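Local structure of replicase polyprotein 1a (Avian infectious bronchitis virus, 3LD1) at residues A18-T23 / Q38-N43; A95-E100 / D123-P128; A239-E244 / K253-F258. The protein is the precursor of viral replicase proteins, represented here by the nsp2a fragment of non-structural protein 2, whose own role in infection is not firmly established. The protein carries 3 engineered substitutions. All blocks are in the same frame, centred on the assembly; numbering follows the deposited sequence.

Interaction 1 (A18-T23 / Q38-N43); sequences ALFFYT and QKFDRN
L19 and F20, at the C-terminal end of helix 13-20, close on F40 of helix 30-46, so that two helices joined by a loop pack together through a small aromatic cluster. No hydrogen bond links the two segments. L19 comes first and meets the far end of the F40 ring: its CG lies 4.2 Å from F40 CZ, at the edge of the ring and near its plane, and CD2 reaches the same atom at 4.2 Å. F20 makes the larger contact from this segment. With CG anti to the backbone N (chi1 -175°), its ring swings out toward the second helix and puts CD1 over one face of F40, 3.3 Å above the plane and offset toward the rim. The rings meet obliquely, their centroids 4.9 Å apart and their planes inclined at 59°. At the root of the side chain, F20 CB also lies 3.9 Å from F40 CE2. F21 is the first residue to leave the helical conformation, and neither it nor Y22 takes part in the contact with F40. The chain then turns: F20 to T23 form a type I beta turn, closed by T23 N bonding to F20 O at 3.0 Å. The turn brings T23 CG2 over a face of F20, whose ring also meets W133 edge-to-face. Further cover comes from strand 50-54, where F52 touches L19, T23 and F40. On the F40 side, the backbone continues into D41, whose carboxylate pairs with R37 and places OD1 in the plane of the F40 ring, at its edge.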
loop_
_atom_site.group_PDB
_atom_site.type_symbol
_atom_site.label_atom_id
_atom_site.label_comp_id
_atom_site.label_asym_id
_atom_site.label_seq_id
_atom_site.Cartn_x
_atom_site.Cartn_y
_atom_site.Cartn_z
ATOM N N ALA A 18 -25.099 -5.104 10.903
ATOM C CA ALA A 18 -25.473 -5.087 12.328
ATOM C C ALA A 18 -25.193 -6.442 12.930
ATOM O O ALA A 18 -24.694 -6.503 14.041
ATOM C CB ALA A 18 -26.877 -4.718 12.541
ATOM N N LEU A 19 -25.553 -7.522 12.222
ATOM C CA LEU A 19 -25.257 -8.891 12.707
ATOM C C LEU A 19 -23.752 -8.943 12.955
ATOM O O LEU A 19 -23.324 -9.034 14.086
ATOM C CB LEU A 19 -25.635 -9.928 11.678
ATOM C CG LEU A 19 -25.207 -11.389 11.912
ATOM C CD1 LEU A 19 -25.695 -11.913 13.270
ATOM C CD2 LEU A 19 -25.726 -12.266 10.740
ATOM N N PHE A 20 -22.932 -8.798 11.920
ATOM C CA PHE A 20 -21.480 -8.875 12.143
ATOM C C PHE A 20 -20.939 -7.989 13.308
ATOM O O PHE A 20 -19.964 -8.322 13.986
ATOM C CB PHE A 20 -20.672 -8.553 10.858
ATOM C CG PHE A 20 -19.147 -8.741 11.037
ATOM C CD1 PHE A 20 -18.596 -10.029 11.111
ATOM C CD2 PHE A 20 -18.297 -7.627 11.170
ATOM C CE1 PHE A 20 -17.192 -10.182 11.287
ATOM C CE2 PHE A 20 -16.902 -7.750 11.309
ATOM C CZ PHE A 20 -16.331 -9.010 11.402
ATOM N N PHE A 21 -21.559 -6.846 13.539
ATOM C CA PHE A 21 -21.010 -5.967 14.543
ATOM C C PHE A 21 -21.201 -6.402 16.003
ATOM O O PHE A 21 -20.927 -5.621 16.937
ATOM C CB PHE A 21 -21.607 -4.609 14.311
ATOM C CG PHE A 21 -21.009 -3.906 13.164
ATOM C CD1 PHE A 21 -19.736 -4.284 12.694
ATOM C CD2 PHE A 21 -21.666 -2.797 12.577
ATOM C CE1 PHE A 21 -19.162 -3.588 11.600
ATOM C CE2 PHE A 21 -21.102 -2.109 11.471
ATOM C CZ PHE A 21 -19.868 -2.504 10.993
ATOM N N TYR A 22 -21.691 -7.626 16.213
ATOM C CA TYR A 22 -21.722 -8.218 17.552
ATOM C C TYR A 22 -20.399 -8.854 17.881
ATOM O O TYR A 22 -20.202 -9.269 19.019
ATOM C CB TYR A 22 -22.795 -9.295 17.655
ATOM C CG TYR A 22 -24.150 -8.747 17.938
ATOM C CD1 TYR A 22 -24.757 -8.951 19.214
ATOM C CD2 TYR A 22 -24.878 -8.047 16.932
ATOM C CE1 TYR A 22 -26.086 -8.409 19.498
ATOM C CE2 TYR A 22 -26.181 -7.531 17.205
ATOM C CZ TYR A 22 -26.740 -7.717 18.514
ATOM O OH TYR A 22 -27.928 -7.236 18.816
ATOM N N THR A 23 -19.505 -8.937 16.883
ATOM C CA THR A 23 -18.238 -9.659 16.989
ATOM C C THR A 23 -17.416 -9.176 18.192
ATOM O O THR A 23 -17.519 -7.988 18.606
ATOM C CB THR A 23 -17.384 -9.508 15.722
ATOM O OG1 THR A 23 -16.291 -10.437 15.788
ATOM C CG2 THR A 23 -16.848 -8.077 15.607
ATOM N N GLN A 38 -14.050 -10.637 5.917
ATOM C CA GLN A 38 -14.108 -11.453 4.693
ATOM C C GLN A 38 -14.392 -12.929 5.037
ATOM O O GLN A 38 -15.280 -13.534 4.454
ATOM C CB GLN A 38 -12.848 -11.238 3.812
ATOM C CG GLN A 38 -12.437 -12.495 3.029
ATOM C CD GLN A 38 -10.941 -12.431 2.547
ATOM O OE1 GLN A 38 -10.564 -11.682 1.603
ATOM N NE2 GLN A 38 -10.083 -13.223 3.226
ATOM N N LYS A 39 -13.688 -13.491 6.015
ATOM C CA LYS A 39 -13.964 -14.912 6.453
ATOM C C LYS A 39 -15.426 -15.104 6.865
ATOM O O LYS A 39 -16.102 -16.129 6.616
ATOM C CB LYS A 39 -13.074 -15.253 7.657
ATOM C CG LYS A 39 -13.170 -16.669 8.200
ATOM C CD LYS A 39 -11.995 -16.927 9.231
ATOM C CE LYS A 39 -12.058 -18.384 9.707
ATOM N NZ LYS A 39 -10.651 -18.975 9.804
ATOM N N PHE A 40 -15.915 -14.090 7.540
ATOM C CA PHE A 40 -17.236 -14.262 8.064
ATOM C C PHE A 40 -18.255 -14.194 6.904
ATOM O O PHE A 40 -19.142 -15.054 6.783
ATOM C CB PHE A 40 -17.462 -13.251 9.179
ATOM C CG PHE A 40 -18.892 -13.072 9.553
ATOM C CD1 PHE A 40 -19.411 -13.703 10.681
ATOM C CD2 PHE A 40 -19.739 -12.242 8.790
ATOM C CE1 PHE A 40 -20.776 -13.504 11.067
ATOM C CE2 PHE A 40 -21.077 -12.035 9.151
ATOM C CZ PHE A 40 -21.599 -12.665 10.296
ATOM N N ASP A 41 -18.106 -13.227 6.005
ATOM C CA ASP A 41 -19.037 -13.212 4.881
ATOM C C ASP A 41 -18.951 -14.503 4.096
ATOM O O ASP A 41 -19.947 -14.931 3.615
ATOM C CB ASP A 41 -18.748 -12.068 3.928
ATOM C CG ASP A 41 -18.704 -10.751 4.616
ATOM O OD1 ASP A 41 -19.300 -10.570 5.774
ATOM O OD2 ASP A 41 -18.039 -9.861 3.989
ATOM N N ARG A 42 -17.756 -15.070 3.916
ATOM C CA ARG A 42 -17.647 -16.342 3.189
ATOM C C ARG A 42 -18.379 -17.455 3.905
ATOM O O ARG A 42 -19.093 -18.236 3.267
ATOM C CB ARG A 42 -16.209 -16.816 3.044
ATOM C CG ARG A 42 -15.343 -16.046 2.138
ATOM C CD ARG A 42 -13.969 -16.736 2.056
ATOM N NE ARG A 42 -13.079 -16.059 1.089
ATOM C CZ ARG A 42 -11.775 -15.764 1.262
ATOM N NH1 ARG A 42 -11.173 -15.979 2.423
ATOM N NH2 ARG A 42 -11.078 -15.195 0.276
ATOM N N ASN A 43 -18.191 -17.521 5.224
ATOM C CA ASN A 43 -18.810 -18.560 6.059
ATOM C C ASN A 43 -20.298 -18.569 5.843
ATOM O O ASN A 43 -20.903 -19.621 5.686
ATOM C CB ASN A 43 -18.549 -18.321 7.556
ATOM C CG ASN A 43 -17.294 -19.003 8.055
ATOM O OD1 ASN A 43 -16.951 -20.065 7.558
ATOM N ND2 ASN A 43 -16.625 -18.416 9.078
#

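Interaction 2 (A95-E100 / D123-P128); sequences ARKYRE and DEIFDP
K97 on helix 93-103 lays its side chain against F126 and I125 of the loop that leads into helix 128-134. The contact begins at the root of the lysine, where CB sits 3.9 Å from both CE2 and CZ of F126, approaching the ring obliquely. From there CG is directed anti to the carbonyl carbon (chi1 -56°), and the chain runs past the phenylalanine, the two side chains pointing in opposite directions. CD reaches the other residue of the loop, 4.3 Å from I125 CG2. The turn about CG-CD (chi3 -62°) brings CE beside F126, 4.0 Å from CD2, and toward the main chain, 3.8 Å from I125 O. At the tip, NZ gives that same oxygen a weak hydrogen bond of 3.3 Å. Its stronger partner is the carboxylate of E130, in the first turn of helix 128-134, so the ammonium group bridges a loop carbonyl and an acidic side chain. D127 adds a second acidic group nearby, though its OD2 stays 4.9 Å from NZ; D127 is the N-cap of helix 128-134, its OD1 accepting from the backbone N of E130. The far rim of F126 is met by the backbone of Y98, whose N lies at the ring edge. I131 and L134 of helix 128-134 also touch the buried F126. Helix 93-103 is tied to the first turn of helix 128-134 through E130 and touches its last residue, L134, through Y98, while the loop from helix 112-121 lies against K97.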
loop_
_atom_site.group_PDB
_atom_site.type_symbol
_atom_site.label_atom_id
_atom_site.label_comp_id
_atom_site.label_asym_id
_atom_site.label_seq_id
_atom_site.Cartn_x
_atom_site.Cartn_y
_atom_site.Cartn_z
ATOM N N ALA A 95 -23.561 -2.101 17.512
ATOM C CA ALA A 95 -24.698 -2.124 16.598
ATOM C C ALA A 95 -25.599 -0.906 16.835
ATOM O O ALA A 95 -25.924 -0.204 15.909
ATOM C CB ALA A 95 -25.526 -3.430 16.720
ATOM N N ARG A 96 -25.957 -0.600 18.075
ATOM C CA ARG A 96 -26.870 0.537 18.262
ATOM C C ARG A 96 -26.338 1.857 17.796
ATOM O O ARG A 96 -27.112 2.606 17.206
ATOM C CB ARG A 96 -27.463 0.644 19.662
ATOM C CG ARG A 96 -28.218 -0.655 20.046
ATOM C CD ARG A 96 -28.931 -0.435 21.360
ATOM N NE ARG A 96 -30.168 -1.176 21.338
ATOM C CZ ARG A 96 -30.948 -1.338 22.390
ATOM N NH1 ARG A 96 -30.595 -0.819 23.553
ATOM N NH2 ARG A 96 -32.061 -2.031 22.273
ATOM N N LYS A 97 -25.053 2.133 18.000
ATOM C CA LYS A 97 -24.491 3.350 17.452
ATOM C C LYS A 97 -24.557 3.301 15.912
ATOM O O LYS A 97 -24.873 4.309 15.230
ATOM C CB LYS A 97 -23.079 3.530 17.942
ATOM C CG LYS A 97 -23.044 3.525 19.451
ATOM C CD LYS A 97 -21.697 4.068 20.065
ATOM C CE LYS A 97 -20.488 3.201 19.645
ATOM N NZ LYS A 97 -19.099 3.336 20.376
ATOM N N TYR A 98 -24.363 2.106 15.364
ATOM C CA TYR A 98 -24.411 1.971 13.967
ATOM C C TYR A 98 -25.785 2.253 13.456
ATOM O O TYR A 98 -25.910 2.827 12.320
ATOM C CB TYR A 98 -23.910 0.590 13.530
ATOM C CG TYR A 98 -24.177 0.182 12.072
ATOM C CD1 TYR A 98 -23.358 0.659 11.008
ATOM C CD2 TYR A 98 -25.224 -0.734 11.749
ATOM C CE1 TYR A 98 -23.585 0.234 9.642
ATOM C CE2 TYR A 98 -25.454 -1.155 10.385
ATOM C CZ TYR A 98 -24.628 -0.675 9.352
ATOM O OH TYR A 98 -24.853 -1.071 8.026
ATOM N N ARG A 99 -26.814 1.828 14.207
ATOM C CA ARG A 99 -28.187 2.111 13.769
ATOM C C ARG A 99 -28.304 3.634 13.767
ATOM O O ARG A 99 -28.847 4.222 12.877
ATOM C CB ARG A 99 -29.243 1.553 14.723
ATOM C CG ARG A 99 -30.569 1.287 13.978
ATOM C CD ARG A 99 -31.899 1.520 14.702
ATOM N NE ARG A 99 -31.875 1.558 16.163
ATOM C CZ ARG A 99 -32.557 0.743 16.981
ATOM N NH1 ARG A 99 -33.337 -0.241 16.484
ATOM N NH2 ARG A 99 -32.458 0.916 18.309
ATOM N N GLU A 100 -27.697 4.268 14.749
ATOM C CA GLU A 100 -27.725 5.706 14.834
ATOM C C GLU A 100 -26.994 6.354 13.617
ATOM O O GLU A 100 -27.600 7.148 12.889
ATOM C CB GLU A 100 -27.186 6.195 16.199
ATOM C CG GLU A 100 -27.829 7.466 16.699
ATOM C CD GLU A 100 -29.327 7.205 17.065
ATOM O OE1 GLU A 100 -29.609 6.233 17.822
ATOM O OE2 GLU A 100 -30.222 7.935 16.577
ATOM N N ASP A 123 -14.320 9.686 15.315
ATOM C CA ASP A 123 -13.836 9.151 16.610
ATOM C C ASP A 123 -14.517 9.844 17.862
ATOM O O ASP A 123 -14.421 9.359 18.982
ATOM C CB ASP A 123 -12.303 9.302 16.672
ATOM C CG ASP A 123 -11.880 10.713 16.435
ATOM O OD1 ASP A 123 -12.405 11.340 15.491
ATOM O OD2 ASP A 123 -11.093 11.233 17.226
ATOM N N GLU A 124 -15.181 10.980 17.645
ATOM C CA GLU A 124 -16.032 11.560 18.660
ATOM C C GLU A 124 -17.138 10.602 19.041
ATOM O O GLU A 124 -17.721 10.746 20.065
ATOM C CB GLU A 124 -16.670 12.861 18.176
ATOM C CG GLU A 124 -15.755 14.051 18.034
ATOM C CD GLU A 124 -16.567 15.313 17.623
ATOM O OE1 GLU A 124 -17.772 15.151 17.217
ATOM O OE2 GLU A 124 -15.988 16.457 17.685
ATOM N N ILE A 125 -17.468 9.612 18.239
ATOM C CA ILE A 125 -18.518 8.690 18.685
ATOM C C ILE A 125 -18.033 7.233 18.714
ATOM O O ILE A 125 -18.554 6.449 19.484
ATOM C CB ILE A 125 -19.835 8.884 17.857
ATOM C CG1 ILE A 125 -20.455 10.282 18.085
ATOM C CG2 ILE A 125 -20.853 7.726 18.059
ATOM C CD1 ILE A 125 -21.224 10.482 19.437
ATOM N N PHE A 126 -17.013 6.894 17.923
ATOM C CA PHE A 126 -16.442 5.551 17.866
ATOM C C PHE A 126 -14.998 5.425 18.276
ATOM O O PHE A 126 -14.173 6.301 18.020
ATOM C CB PHE A 126 -16.546 5.062 16.456
ATOM C CG PHE A 126 -17.966 4.889 15.979
ATOM C CD1 PHE A 126 -18.669 5.960 15.376
ATOM C CD2 PHE A 126 -18.608 3.651 16.087
ATOM C CE1 PHE A 126 -20.032 5.791 14.874
ATOM C CE2 PHE A 126 -19.958 3.480 15.618
ATOM C CZ PHE A 126 -20.673 4.557 15.023
ATOM N N ASP A 127 -14.668 4.305 18.902
ATOM C CA ASP A 127 -13.267 4.063 19.260
ATOM C C ASP A 127 -12.551 3.386 18.100
ATOM O O ASP A 127 -13.213 3.062 17.077
ATOM C CB ASP A 127 -13.157 3.173 20.497
ATOM C CG ASP A 127 -13.847 1.831 20.323
ATOM O OD1 ASP A 127 -13.598 1.051 19.355
ATOM O OD2 ASP A 127 -14.665 1.538 21.204
ATOM N N PRO A 128 -11.219 3.133 18.261
ATOM C CA PRO A 128 -10.392 2.737 17.114
ATOM C C PRO A 128 -10.842 1.461 16.478
ATOM O O PRO A 128 -10.840 1.328 15.270
ATOM C CB PRO A 128 -8.997 2.655 17.705
ATOM C CG PRO A 128 -9.071 3.715 18.787
ATOM C CD PRO A 128 -10.372 3.335 19.444
#

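Interaction 3 (A239-E244 / K253-F258); sequences AKFFEE and KIFTTF. Engineered in segment 253-258: F258 (natural residue Leu).
F242 and E243, in the last turn of helix 232-243, present their carbonyl oxygens to K253, while F241 one residue earlier meets F255 on the same strand. This is a helix end set against an edge strand, 253-255, which begins a beta hairpin; the two axes run nearly at right angles (99°) and come within 9.8 Å. The close part is the lysine. Bent at its second torsion, K253 passes the helix end with CD 3.7 Å from F242 O and delivers NZ to E243 O, a hydrogen bond of 3.1 Å in which the donor is tilted 27° from the carbonyl plane. N247 OD1 and L245 O, just beyond the helix, accept from the same NZ, so three oxygens hold the ammonium group. A positive charge here would also suit the partly negative C-terminal end of the helix. F242 lies beside this grip and is buried, its ring meeting F260 edge-to-face. The looser side has no such polar grip: the partly exposed F241 and F255 meet through a few ring atoms, F241 CZ and F255 CE1 being 3.7 Å apart, with F255 at the edge of the F241 ring and the planes at 57°. E243 is an exposed residue, and its OE1 stays 5.1 Å from K253 NZ, too far for direct contact. After F255, a type II' turn ending at the engineered F258 sends the chain back as strand 258-260. Strand 253-255 lies at one edge of the four-stranded antiparallel sheet, with helix 232-243 ending against it and strand 220-223 touching F242 on the helix.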
loop_
_atom_site.group_PDB
_atom_site.type_symbol
_atom_site.label_atom_id
_atom_site.label_comp_id
_atom_site.label_asym_id
_atom_site.label_seq_id
_atom_site.Cartn_x
_atom_site.Cartn_y
_atom_site.Cartn_z
ATOM N N ALA A 239 5.865 6.959 -12.187
ATOM C CA ALA A 239 6.742 6.417 -13.168
ATOM C C ALA A 239 6.855 7.406 -14.312
ATOM O O ALA A 239 7.932 7.599 -14.860
ATOM C CB ALA A 239 6.207 5.108 -13.651
ATOM N N LYS A 240 5.725 8.034 -14.649
ATOM C CA LYS A 240 5.597 8.845 -15.828
ATOM C C LYS A 240 6.502 10.082 -15.640
ATOM O O LYS A 240 7.243 10.415 -16.551
ATOM C CB LYS A 240 4.137 9.240 -15.987
ATOM C CG LYS A 240 3.637 9.312 -17.410
ATOM C CD LYS A 240 2.206 10.015 -17.506
ATOM C CE LYS A 240 1.664 10.067 -19.017
ATOM N NZ LYS A 240 2.315 11.156 -19.861
ATOM N N PHE A 241 6.466 10.720 -14.466
ATOM C CA PHE A 241 7.360 11.813 -14.107
ATOM C C PHE A 241 8.828 11.383 -14.131
ATOM O O PHE A 241 9.719 12.200 -14.338
ATOM C CB PHE A 241 7.019 12.238 -12.694
ATOM C CG PHE A 241 7.903 13.332 -12.093
ATOM C CD1 PHE A 241 9.193 13.059 -11.615
ATOM C CD2 PHE A 241 7.387 14.613 -11.853
ATOM C CE1 PHE A 241 10.014 14.121 -10.974
ATOM C CE2 PHE A 241 8.160 15.644 -11.220
ATOM C CZ PHE A 241 9.489 15.398 -10.795
ATOM N N PHE A 242 9.101 10.113 -13.861
ATOM C CA PHE A 242 10.484 9.676 -13.868
ATOM C C PHE A 242 10.921 9.427 -15.262
ATOM O O PHE A 242 12.003 9.846 -15.658
ATOM C CB PHE A 242 10.694 8.446 -13.004
ATOM C CG PHE A 242 10.967 8.796 -11.595
ATOM C CD1 PHE A 242 12.269 8.923 -11.141
ATOM C CD2 PHE A 242 9.923 9.057 -10.724
ATOM C CE1 PHE A 242 12.511 9.300 -9.795
ATOM C CE2 PHE A 242 10.138 9.395 -9.390
ATOM C CZ PHE A 242 11.416 9.537 -8.905
ATOM N N GLU A 243 10.047 8.765 -15.997
ATOM C CA GLU A 243 10.142 8.622 -17.414
ATOM C C GLU A 243 10.685 9.910 -18.056
ATOM O O GLU A 243 11.719 9.895 -18.697
ATOM C CB GLU A 243 8.756 8.314 -17.960
ATOM C CG GLU A 243 8.763 7.952 -19.406
ATOM C CD GLU A 243 9.567 6.671 -19.678
ATOM O OE1 GLU A 243 10.450 6.315 -18.846
ATOM O OE2 GLU A 243 9.303 6.020 -20.733
ATOM N N GLU A 244 10.005 11.019 -17.844
ATOM C CA GLU A 244 10.301 12.276 -18.514
ATOM C C GLU A 244 11.526 12.987 -17.950
ATOM O O GLU A 244 11.821 14.148 -18.276
ATOM C CB GLU A 244 9.070 13.182 -18.371
ATOM C CG GLU A 244 7.960 12.754 -19.348
ATOM C CD GLU A 244 6.543 12.930 -18.808
ATOM O OE1 GLU A 244 6.283 13.739 -17.842
ATOM O OE2 GLU A 244 5.689 12.218 -19.399
ATOM N N LYS A 253 18.543 8.519 -14.038
ATOM C CA LYS A 253 17.591 9.566 -14.244
ATOM C C LYS A 253 17.914 10.650 -13.289
ATOM O O LYS A 253 18.054 10.364 -12.110
ATOM C CB LYS A 253 16.174 9.020 -13.951
ATOM C CG LYS A 253 15.640 8.146 -15.031
ATOM C CD LYS A 253 15.519 8.945 -16.352
ATOM C CE LYS A 253 14.924 8.070 -17.519
ATOM N NZ LYS A 253 14.717 9.020 -18.669
ATOM N N ILE A 254 17.970 11.913 -13.714
ATOM C CA ILE A 254 18.398 12.943 -12.746
ATOM C C ILE A 254 17.279 13.796 -12.193
ATOM O O ILE A 254 16.411 14.282 -12.900
ATOM C CB ILE A 254 19.513 13.887 -13.299
ATOM C CG1 ILE A 254 20.658 13.093 -13.992
ATOM C CG2 ILE A 254 20.018 14.820 -12.196
ATOM C CD1 ILE A 254 21.522 12.164 -13.088
ATOM N N PHE A 255 17.305 13.996 -10.893
ATOM C CA PHE A 255 16.391 14.910 -10.278
ATOM C C PHE A 255 17.192 15.493 -9.189
ATOM O O PHE A 255 17.626 14.722 -8.286
ATOM C CB PHE A 255 15.220 14.164 -9.630
ATOM C CG PHE A 255 14.265 15.079 -8.905
ATOM C CD1 PHE A 255 13.303 15.809 -9.620
ATOM C CD2 PHE A 255 14.345 15.238 -7.529
ATOM C CE1 PHE A 255 12.428 16.673 -8.956
ATOM C CE2 PHE A 255 13.469 16.098 -6.837
ATOM C CZ PHE A 255 12.504 16.819 -7.541
ATOM N N THR A 256 17.452 16.801 -9.256
ATOM C CA THR A 256 18.017 17.441 -8.049
ATOM C C THR A 256 19.457 16.904 -7.626
ATOM O O THR A 256 20.291 16.633 -8.462
ATOM C CB THR A 256 16.922 17.201 -7.083
ATOM O OG1 THR A 256 15.908 18.137 -7.441
ATOM C CG2 THR A 256 17.284 17.339 -5.647
ATOM N N THR A 257 19.730 16.752 -6.335
ATOM C CA THR A 257 20.958 16.141 -5.824
ATOM C C THR A 257 20.918 14.567 -5.903
ATOM O O THR A 257 21.714 13.866 -5.235
ATOM C CB THR A 257 21.191 16.619 -4.365
ATOM O OG1 THR A 257 19.962 16.565 -3.614
ATOM C CG2 THR A 257 21.720 18.082 -4.322
ATOM N N PHE A 258 20.009 14.004 -6.710
ATOM C CA PHE A 258 19.760 12.571 -6.657
ATOM C C PHE A 258 19.919 11.940 -7.992
ATOM O O PHE A 258 19.674 12.610 -8.987
ATOM C CB PHE A 258 18.335 12.253 -6.141
ATOM C CG PHE A 258 18.120 12.627 -4.714
ATOM C CD1 PHE A 258 17.419 13.784 -4.386
ATOM C CD2 PHE A 258 18.629 11.829 -3.696
ATOM C CE1 PHE A 258 17.224 14.163 -3.057
ATOM C CE2 PHE A 258 18.465 12.177 -2.362
ATOM C CZ PHE A 258 17.772 13.354 -2.028
#

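The three contacts follow one another along the chain, each closing before the next opens. Interactions 1 and 2 belong to the same helical region: their centres are about 17 Å apart, and they touch directly where F21 CE2 packs 3.6 Å from Y98 CD1 and where A95 borders A18 and Y22. Helix 128-134 is common to both, with W133 and L134 beside segment 18-23 and L134 beside F126. Interaction 3 stands on the opposite side of the chain's centre, with its centre about 46 Å from those of the other two. Interactions 1 and 2 thus hold together helices at one end of the elongated molecule, while interaction 3 joins helix 232-243 to a separate antiparallel sheet.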